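Local coordinates for protein pectinesterase (Aspergillus niger, PDB 5C1E) that hydrolyses the methyl esters of pectin, releasing methanol and leaving galacturonate units, as a secreted parallel beta-helix enzyme that probably takes part in breaking down plant tissue, at residues G9-G14 and D27-S32; E62-D65 and K70-V73; D140-K145 and V169-C174. All coordinates share one frame; numbering follows the deposited sequence.

Interaction 1. Residues G9-G14 and D27-S32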
loop_
_atom_site.group_PDB
_atom_site.type_symbol
_atom_site.label_atom_id
_atom_site.label_comp_id
_atom_site.label_asym_id
_atom_site.label_seq_id
_atom_site.Cartn_x
_atom_site.Cartn_y
_atom_site.Cartn_z
ATOM N N GLY A 9 -2.632 20.216 18.132
ATOM C CA GLY A 9 -3.837 20.545 17.387
ATOM C C GLY A 9 -4.703 19.383 16.954
ATOM O O GLY A 9 -5.773 19.613 16.400
ATOM N N CYS A 10 -4.281 18.139 17.200
ATOM C CA CYS A 10 -5.028 17.001 16.664
ATOM C C CYS A 10 -6.256 16.679 17.496
ATOM O O CYS A 10 -6.248 16.857 18.702
ATOM C CB CYS A 10 -4.159 15.739 16.529
ATOM S SG CYS A 10 -2.723 15.939 15.453
ATOM N N LEU A 11 -7.296 16.195 16.827
ATOM C CA LEU A 11 -8.465 15.613 17.484
ATOM C C LEU A 11 -8.039 14.258 18.069
ATOM O O LEU A 11 -7.151 13.604 17.520
ATOM C CB LEU A 11 -9.597 15.393 16.483
ATOM C CG LEU A 11 -10.384 16.587 15.924
ATOM C CD1 LEU A 11 -9.497 17.579 15.211
ATOM C CD2 LEU A 11 -11.472 16.095 14.985
ATOM N N THR A 12 -8.670 13.832 19.161
ATOM C CA THR A 12 -8.271 12.574 19.806
ATOM C C THR A 12 -9.370 11.530 19.745
ATOM O O THR A 12 -10.512 11.823 20.070
ATOM C CB THR A 12 -7.921 12.753 21.271
ATOM O OG1 THR A 12 -9.030 13.357 21.953
ATOM C CG2 THR A 12 -6.669 13.622 21.430
ATOM N N VAL A 13 -8.988 10.311 19.380
ATOM C CA VAL A 13 -9.880 9.167 19.356
ATOM C C VAL A 13 -9.338 8.133 20.324
ATOM O O VAL A 13 -8.139 7.884 20.341
ATOM C CB VAL A 13 -9.929 8.510 17.967
ATOM C CG1 VAL A 13 -10.759 7.236 18.011
ATOM C CG2 VAL A 13 -10.499 9.480 16.926
ATOM N N GLY A 14 -10.219 7.534 21.118
ATOM C CA GLY A 14 -9.848 6.410 21.967
ATOM C C GLY A 14 -10.766 6.297 23.147
ATOM O O GLY A 14 -11.647 7.135 23.345
ATOM N N ASP A 27 -16.035 12.769 11.012
ATOM C CA ASP A 27 -17.276 13.573 10.942
ATOM C C ASP A 27 -17.074 14.951 11.564
ATOM O O ASP A 27 -17.541 15.961 11.019
ATOM C CB ASP A 27 -18.462 12.868 11.644
ATOM C CG ASP A 27 -18.968 11.624 10.889
ATOM O OD1 ASP A 27 -18.609 11.419 9.721
ATOM O OD2 ASP A 27 -19.736 10.841 11.478
ATOM N N ALA A 28 -16.394 14.999 12.702
ATOM C CA ALA A 28 -16.134 16.258 13.395
ATOM C C ALA A 28 -15.312 17.266 12.586
ATOM O O ALA A 28 -15.344 18.447 12.885
ATOM C CB ALA A 28 -15.462 16.006 14.735
ATOM N N LEU A 29 -14.567 16.814 11.587
ATOM C CA LEU A 29 -13.838 17.744 10.714
ATOM C C LEU A 29 -14.775 18.582 9.855
ATOM O O LEU A 29 -14.448 19.712 9.521
ATOM C CB LEU A 29 -12.885 16.987 9.783
ATOM C CG LEU A 29 -11.782 16.188 10.494
ATOM C CD1 LEU A 29 -10.966 15.440 9.458
ATOM C CD2 LEU A 29 -10.891 17.077 11.347
ATOM N N GLY A 30 -15.914 18.008 9.478
ATOM C CA GLY A 30 -16.906 18.704 8.666
ATOM C C GLY A 30 -16.379 19.140 7.310
ATOM O O GLY A 30 -15.477 18.512 6.752
ATOM N N SER A 31 -16.965 20.213 6.785
ATOM C CA SER A 31 -16.550 20.803 5.518
ATOM C C SER A 31 -15.602 21.937 5.847
ATOM O O SER A 31 -16.021 22.974 6.362
ATOM C CB SER A 31 -17.759 21.342 4.747
ATOM O OG SER A 31 -18.832 20.419 4.779
ATOM N N SER A 32 -14.320 21.719 5.622
ATOM C CA SER A 32 -13.317 22.744 5.864
ATOM C C SER A 32 -12.153 22.385 4.970
ATOM O O SER A 32 -11.932 21.202 4.682
ATOM C CB SER A 32 -12.879 22.754 7.321
ATOM O OG SER A 32 -11.725 23.556 7.513
#

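Interaction 2. Residues E62-D65 and K70-V73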
loop_
_atom_site.group_PDB
_atom_site.type_symbol
_atom_site.label_atom_id
_atom_site.label_comp_id
_atom_site.label_asym_id
_atom_site.label_seq_id
_atom_site.Cartn_x
_atom_site.Cartn_y
_atom_site.Cartn_z
ATOM N N GLU A 62 -1.076 5.772 17.696
ATOM C CA GLU A 62 -0.241 5.633 18.881
ATOM C C GLU A 62 0.805 4.555 18.667
ATOM O O GLU A 62 0.483 3.469 18.176
ATOM C CB GLU A 62 -1.117 5.277 20.094
ATOM C CG GLU A 62 -0.327 5.067 21.367
ATOM C CD GLU A 62 -1.183 4.727 22.570
ATOM O OE1 GLU A 62 -2.405 4.748 22.481
ATOM O OE2 GLU A 62 -0.597 4.418 23.629
ATOM N N THR A 63 2.057 4.861 19.008
ATOM C CA THR A 63 3.128 3.867 18.962
ATOM C C THR A 63 4.355 4.280 19.756
ATOM O O THR A 63 4.667 5.454 19.831
ATOM C CB THR A 63 3.569 3.573 17.499
ATOM O OG1 THR A 63 4.641 2.626 17.500
ATOM C CG2 THR A 63 4.011 4.834 16.777
ATOM N N THR A 64 5.052 3.295 20.331
ATOM C CA THR A 64 6.309 3.538 21.036
ATOM C C THR A 64 7.464 3.867 20.081
ATOM O O THR A 64 8.474 4.414 20.510
ATOM C CB THR A 64 6.703 2.335 21.941
ATOM O OG1 THR A 64 7.676 2.750 22.904
ATOM C CG2 THR A 64 7.250 1.178 21.122
ATOM N N ASP A 65 7.305 3.547 18.793
ATOM C CA ASP A 65 8.353 3.760 17.783
ATOM C C ASP A 65 7.698 4.053 16.430
ATOM O O ASP A 65 7.236 3.149 15.717
ATOM C CB ASP A 65 9.264 2.524 17.700
ATOM C CG ASP A 65 10.444 2.713 16.751
ATOM O OD1 ASP A 65 10.515 3.749 16.066
ATOM O OD2 ASP A 65 11.323 1.816 16.721
ATOM N N LYS A 70 6.064 -2.140 13.298
ATOM C CA LYS A 70 6.050 -3.337 14.163
ATOM C C LYS A 70 5.410 -3.152 15.536
ATOM O O LYS A 70 4.987 -4.133 16.152
ATOM C CB LYS A 70 7.457 -3.918 14.293
ATOM C CG LYS A 70 7.849 -4.639 13.009
ATOM C CD LYS A 70 9.296 -5.077 12.940
ATOM C CE LYS A 70 9.526 -5.858 11.652
ATOM N NZ LYS A 70 10.718 -6.738 11.745
ATOM N N ASP A 71 5.359 -1.921 16.018
ATOM C CA ASP A 71 4.783 -1.604 17.331
ATOM C C ASP A 71 3.405 -0.954 17.268
ATOM O O ASP A 71 2.914 -0.434 18.289
ATOM C CB ASP A 71 5.741 -0.696 18.119
ATOM C CG ASP A 71 7.099 -1.342 18.348
ATOM O OD1 ASP A 71 7.155 -2.574 18.480
ATOM O OD2 ASP A 71 8.113 -0.630 18.373
ATOM N N ASN A 72 2.752 -0.983 16.101
ATOM C CA ASN A 72 1.447 -0.344 15.981
ATOM C C ASN A 72 0.465 -1.022 16.950
ATOM O O ASN A 72 0.492 -2.257 17.139
ATOM C CB ASN A 72 0.902 -0.433 14.559
ATOM C CG ASN A 72 1.682 0.384 13.553
ATOM O OD1 ASN A 72 2.561 1.154 13.895
ATOM N ND2 ASN A 72 1.325 0.230 12.289
ATOM N N VAL A 73 -0.383 -0.213 17.576
ATOM C CA VAL A 73 -1.411 -0.706 18.492
ATOM C C VAL A 73 -2.808 -0.250 18.065
ATOM O O VAL A 73 -3.779 -0.461 18.799
ATOM C CB VAL A 73 -1.138 -0.278 19.955
ATOM C CG1 VAL A 73 -0.004 -1.110 20.542
ATOM C CG2 VAL A 73 -0.834 1.221 20.058
HETATM O O HOH W 1 -0.757 2.209 16.175
HETATM O O HOH W 2 5.007 1.106 15.338
#

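Interaction 3. Residues D140-K145 and V169-C174. With SO4 (sulfate ion), chain C.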
loop_
_atom_site.group_PDB
_atom_site.type_symbol
_atom_site.label_atom_id
_atom_site.label_comp_id
_atom_site.label_asym_id
_atom_site.label_seq_id
_atom_site.Cartn_x
_atom_site.Cartn_y
_atom_site.Cartn_z
ATOM N N ASP A 140 -6.362 -8.854 -3.343
ATOM C CA ASP A 140 -6.565 -7.416 -3.571
ATOM C C ASP A 140 -6.416 -6.531 -2.298
ATOM O O ASP A 140 -7.183 -5.602 -2.078
ATOM C CB ASP A 140 -7.940 -7.171 -4.187
ATOM C CG ASP A 140 -8.034 -7.580 -5.635
ATOM O OD1 ASP A 140 -7.195 -8.332 -6.122
ATOM O OD2 ASP A 140 -9.007 -7.140 -6.297
ATOM N N THR A 141 -5.432 -6.832 -1.458
ATOM C CA THR A 141 -5.240 -6.082 -0.205
ATOM C C THR A 141 -5.162 -4.572 -0.380
ATOM O O THR A 141 -5.898 -3.846 0.271
ATOM C CB THR A 141 -3.976 -6.537 0.542
ATOM O OG1 THR A 141 -4.016 -7.967 0.749
ATOM C CG2 THR A 141 -3.861 -5.801 1.874
ATOM N N LEU A 142 -4.238 -4.109 -1.216
ATOM C CA LEU A 142 -3.952 -2.688 -1.359
ATOM C C LEU A 142 -4.266 -2.203 -2.761
ATOM O O LEU A 142 -3.565 -2.514 -3.745
ATOM C CB LEU A 142 -2.500 -2.397 -0.973
ATOM C CG LEU A 142 -2.071 -0.933 -0.997
ATOM C CD1 LEU A 142 -2.788 -0.100 0.053
ATOM C CD2 LEU A 142 -0.568 -0.872 -0.825
ATOM N N TYR A 143 -5.340 -1.438 -2.848
ATOM C CA TYR A 143 -5.811 -0.949 -4.123
ATOM C C TYR A 143 -5.201 0.409 -4.328
ATOM O O TYR A 143 -5.730 1.396 -3.836
ATOM C CB TYR A 143 -7.324 -0.873 -4.114
ATOM C CG TYR A 143 -8.015 -0.642 -5.447
ATOM C CD1 TYR A 143 -7.323 -0.613 -6.662
ATOM C CD2 TYR A 143 -9.384 -0.474 -5.486
ATOM C CE1 TYR A 143 -7.997 -0.414 -7.870
ATOM C CE2 TYR A 143 -10.061 -0.289 -6.679
ATOM C CZ TYR A 143 -9.367 -0.268 -7.871
ATOM O OH TYR A 143 -10.068 -0.069 -9.059
ATOM N N VAL A 144 -4.039 0.437 -4.993
ATOM C CA VAL A 144 -3.401 1.703 -5.341
ATOM C C VAL A 144 -4.054 2.173 -6.657
ATOM O O VAL A 144 -3.503 2.050 -7.741
ATOM C CB VAL A 144 -1.869 1.588 -5.391
ATOM C CG1 VAL A 144 -1.346 1.269 -3.988
ATOM C CG2 VAL A 144 -1.365 0.535 -6.376
ATOM N N LYS A 145 -5.272 2.667 -6.528
ATOM C CA LYS A 145 -6.166 2.795 -7.666
ATOM C C LYS A 145 -5.731 3.885 -8.631
ATOM O O LYS A 145 -5.692 3.679 -9.852
ATOM C CB LYS A 145 -7.600 3.075 -7.174
ATOM C CG LYS A 145 -8.591 3.303 -8.303
ATOM C CD LYS A 145 -10.007 3.455 -7.758
ATOM C CE LYS A 145 -11.009 3.362 -8.896
ATOM N NZ LYS A 145 -12.366 3.675 -8.405
ATOM N N VAL A 169 3.210 4.898 -7.943
ATOM C CA VAL A 169 3.446 4.591 -6.531
ATOM C C VAL A 169 4.861 4.131 -6.265
ATOM O O VAL A 169 5.432 3.342 -7.026
ATOM C CB VAL A 169 2.391 3.577 -6.003
ATOM C CG1 VAL A 169 2.349 2.338 -6.875
ATOM C CG2 VAL A 169 2.617 3.235 -4.534
ATOM N N TRP A 170 5.415 4.660 -5.175
ATOM C CA TRP A 170 6.749 4.334 -4.687
ATOM C C TRP A 170 6.629 3.654 -3.332
ATOM O O TRP A 170 6.040 4.227 -2.409
ATOM C CB TRP A 170 7.562 5.604 -4.512
ATOM C CG TRP A 170 8.980 5.374 -4.071
ATOM C CD1 TRP A 170 9.415 5.141 -2.800
ATOM C CD2 TRP A 170 10.154 5.407 -4.894
ATOM N NE1 TRP A 170 10.775 5.022 -2.776
ATOM C CE2 TRP A 170 11.259 5.180 -4.048
ATOM C CE3 TRP A 170 10.381 5.615 -6.255
ATOM C CZ2 TRP A 170 12.564 5.132 -4.524
ATOM C CZ3 TRP A 170 11.678 5.579 -6.728
ATOM C CH2 TRP A 170 12.757 5.336 -5.871
ATOM N N PHE A 171 7.153 2.432 -3.238
ATOM C CA PHE A 171 7.257 1.689 -1.980
ATOM C C PHE A 171 8.706 1.676 -1.558
ATOM O O PHE A 171 9.546 1.145 -2.266
ATOM C CB PHE A 171 6.773 0.256 -2.139
ATOM C CG PHE A 171 5.324 0.144 -2.496
ATOM C CD1 PHE A 171 4.366 0.070 -1.510
ATOM C CD2 PHE A 171 4.927 0.076 -3.820
ATOM C CE1 PHE A 171 3.023 -0.040 -1.828
ATOM C CE2 PHE A 171 3.581 -0.036 -4.151
ATOM C CZ PHE A 171 2.629 -0.088 -3.149
ATOM N N GLY A 172 8.995 2.320 -0.433
ATOM C CA GLY A 172 10.362 2.437 0.053
ATOM C C GLY A 172 10.515 1.741 1.391
ATOM O O GLY A 172 9.759 2.002 2.338
ATOM N N GLU A 173 11.517 0.885 1.498
ATOM C CA GLU A 173 11.823 0.213 2.763
ATOM C C GLU A 173 10.590 -0.461 3.385
ATOM O O GLU A 173 10.396 -0.392 4.593
ATOM C CB GLU A 173 12.428 1.202 3.759
ATOM C CG GLU A 173 13.766 1.770 3.329
ATOM C CD GLU A 173 14.267 2.917 4.214
ATOM O OE1 GLU A 173 13.673 3.235 5.270
ATOM O OE2 GLU A 173 15.287 3.525 3.830
ATOM N N CYS A 174 9.777 -1.113 2.552
ATOM C CA CYS A 174 8.603 -1.829 3.019
ATOM C C CYS A 174 8.871 -3.317 3.093
ATOM O O CYS A 174 9.707 -3.861 2.346
ATOM C CB CYS A 174 7.415 -1.598 2.088
ATOM S SG CYS A 174 6.788 0.090 2.070
HETATM S S SO4 C . 12.916 6.667 -0.137
HETATM O O1 SO4 C . 14.020 6.569 0.863
HETATM O O2 SO4 C . 12.097 5.428 -0.060
HETATM O O3 SO4 C . 12.059 7.861 0.093
HETATM O O4 SO4 C . 13.520 6.819 -1.483
#

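Interaction 1. Residues G9-G14 and D27-S32
Leu11 meets Ala28 and Leu29 at one end of the right-handed parallel beta-helix, where strand 11-13, helix 22-29 and strand 36-40 form a beta-alpha-beta unit. The contact is purely apolar and small, 106 Å² summed over both sides, with no hydrogen bond between the segments. Both leucines set CG beside the backbone N and opposite the carbonyl carbon, yet they differ at the next bond: chi2 is 59° in Leu11 and 177° in Leu29. With these torsions Leu11 turns both of its methyls to Leu29 CD2. Leu11 CB points at the helix from the start; Leu29 leaves its backbone at a slant, and the branch end makes the approach. Around them, Tyr19 touches both Leu11 and Ala28, while Leu29 also rests on Ala36 and Ile38 of strand 36-40. A disulfide ties Cys10, just ahead of Leu11, to Cys37 in strand 36-40, and backbone hydrogen bonds join Leu11 to the same strand. Gly30, with positive phi, is the first residue to leave helical backbone angles. Leu11 CD2 sits against the last part of the helix, 4.0 Å from Ala28 CB and 3.8 Å from Leu29 CD2.

Interaction 2. Residues E62-D65 and K70-V73
Thr63 places OG1 opposite its backbone N (chi1 178°), and Asp71 turns CG beside its own N (chi1 -60°); with these two torsions a hydroxyl and a carboxylate stem lie across each other at about a right angle. Thr63 OG1 lies 3.6 Å from Asp71 CB, and within its own segment it accepts a nearly straight bond from Asp65 N (3.1 Å, 166°), which defines an ST turn. The Asp71 carboxylate reaches the middle of that turn, its OD2 3.4 Å from both Thr64 CG2 and Asp65 CB. At the other end, Val73 CG2 lies against Glu62, 4.1 Å from its CB, while the extended Glu62 chain carries OE1 away to Ser42 N. No direct hydrogen bond joins the segments; water does that work. One molecule donates to Glu62 O at 2.7 Å and accepts from Val73 N at 2.8 Å, and a second links Thr63 OG1 with Asn72 OD1, to which it donates, and weakly with Asp71 N. The amide of Asn72 is further fixed by Asn107 and Gly132. This loop connects strand 57-61 to strand 74-78, a turn between two sheets of the beta-helix. Asp65 OD2 and Asp71 OD2 stand 4.4 Å apart, and Asp65 OD1 also bonds Ser67 OG; such proximity would probably raise the affinity of the carboxylates for protons, so acidic conditions should ease their mutual repulsion.

Interaction 3. Residues D140-K145 and V169-C174
Leu142 CD2 meets the edge of the Phe171 ring in the ring plane, 3.8 Å from CE1, inside the core of the parallel beta-helix. The two side chains come from opposite directions. Leu142 CB already points inward, and CG anti to the backbone N (chi1 -177°) carries CD2 on to the Phe171 edge. The valine contacts are looser: Val144 CG1 is 4.3 Å from Phe171 CZ, and its CG2 is 4.2 Å from Val169 CG1, where the two valines cross at about a right angle. All four residues are buried, and no hydrogen bond links the segments. Trp170 points to the opposite side of its strand from Phe171, away from this apolar core and into a polar site. There its NE1 donates to O2 of a sulfate ion (3.0 Å, 151°), probably taken from the crystallisation liquor and also held by Tyr150 and Lys283. The short strand axes come within 10.2 Å at their closest, at 139°, consistent with strands of different sheets facing across the helix lumen. Phe171 stacks on Tyr151 of strand 148-152, Leu142 packs on Leu121 of strand 121-124, and Tyr198 of strand 198-201 touches both valines.

Along the chain the three contacts follow in series, all within the one parallel beta-helix. Interaction 1 belongs to one edge of the ten-stranded parallel sheet, at strand 11-13, and interaction 3 joins strand 168-172 of that sheet to strand 142-146 of the seven-stranded one, their centres 26 Å apart. Interaction 2 lies in the loop that leaves strand 57-61 of the ten-stranded sheet for strand 74-78 of the eight-stranded one, its centre 21 Å from that of interaction 1 and 20 Å from that of interaction 3. None touches another; the nearest atoms of interactions 1 and 2 are about 7 Å apart. Together they sample an end, a surface turn and the core, where Leu142 lies about 10 Å from the predicted active-site Asp161, side chain to side chain.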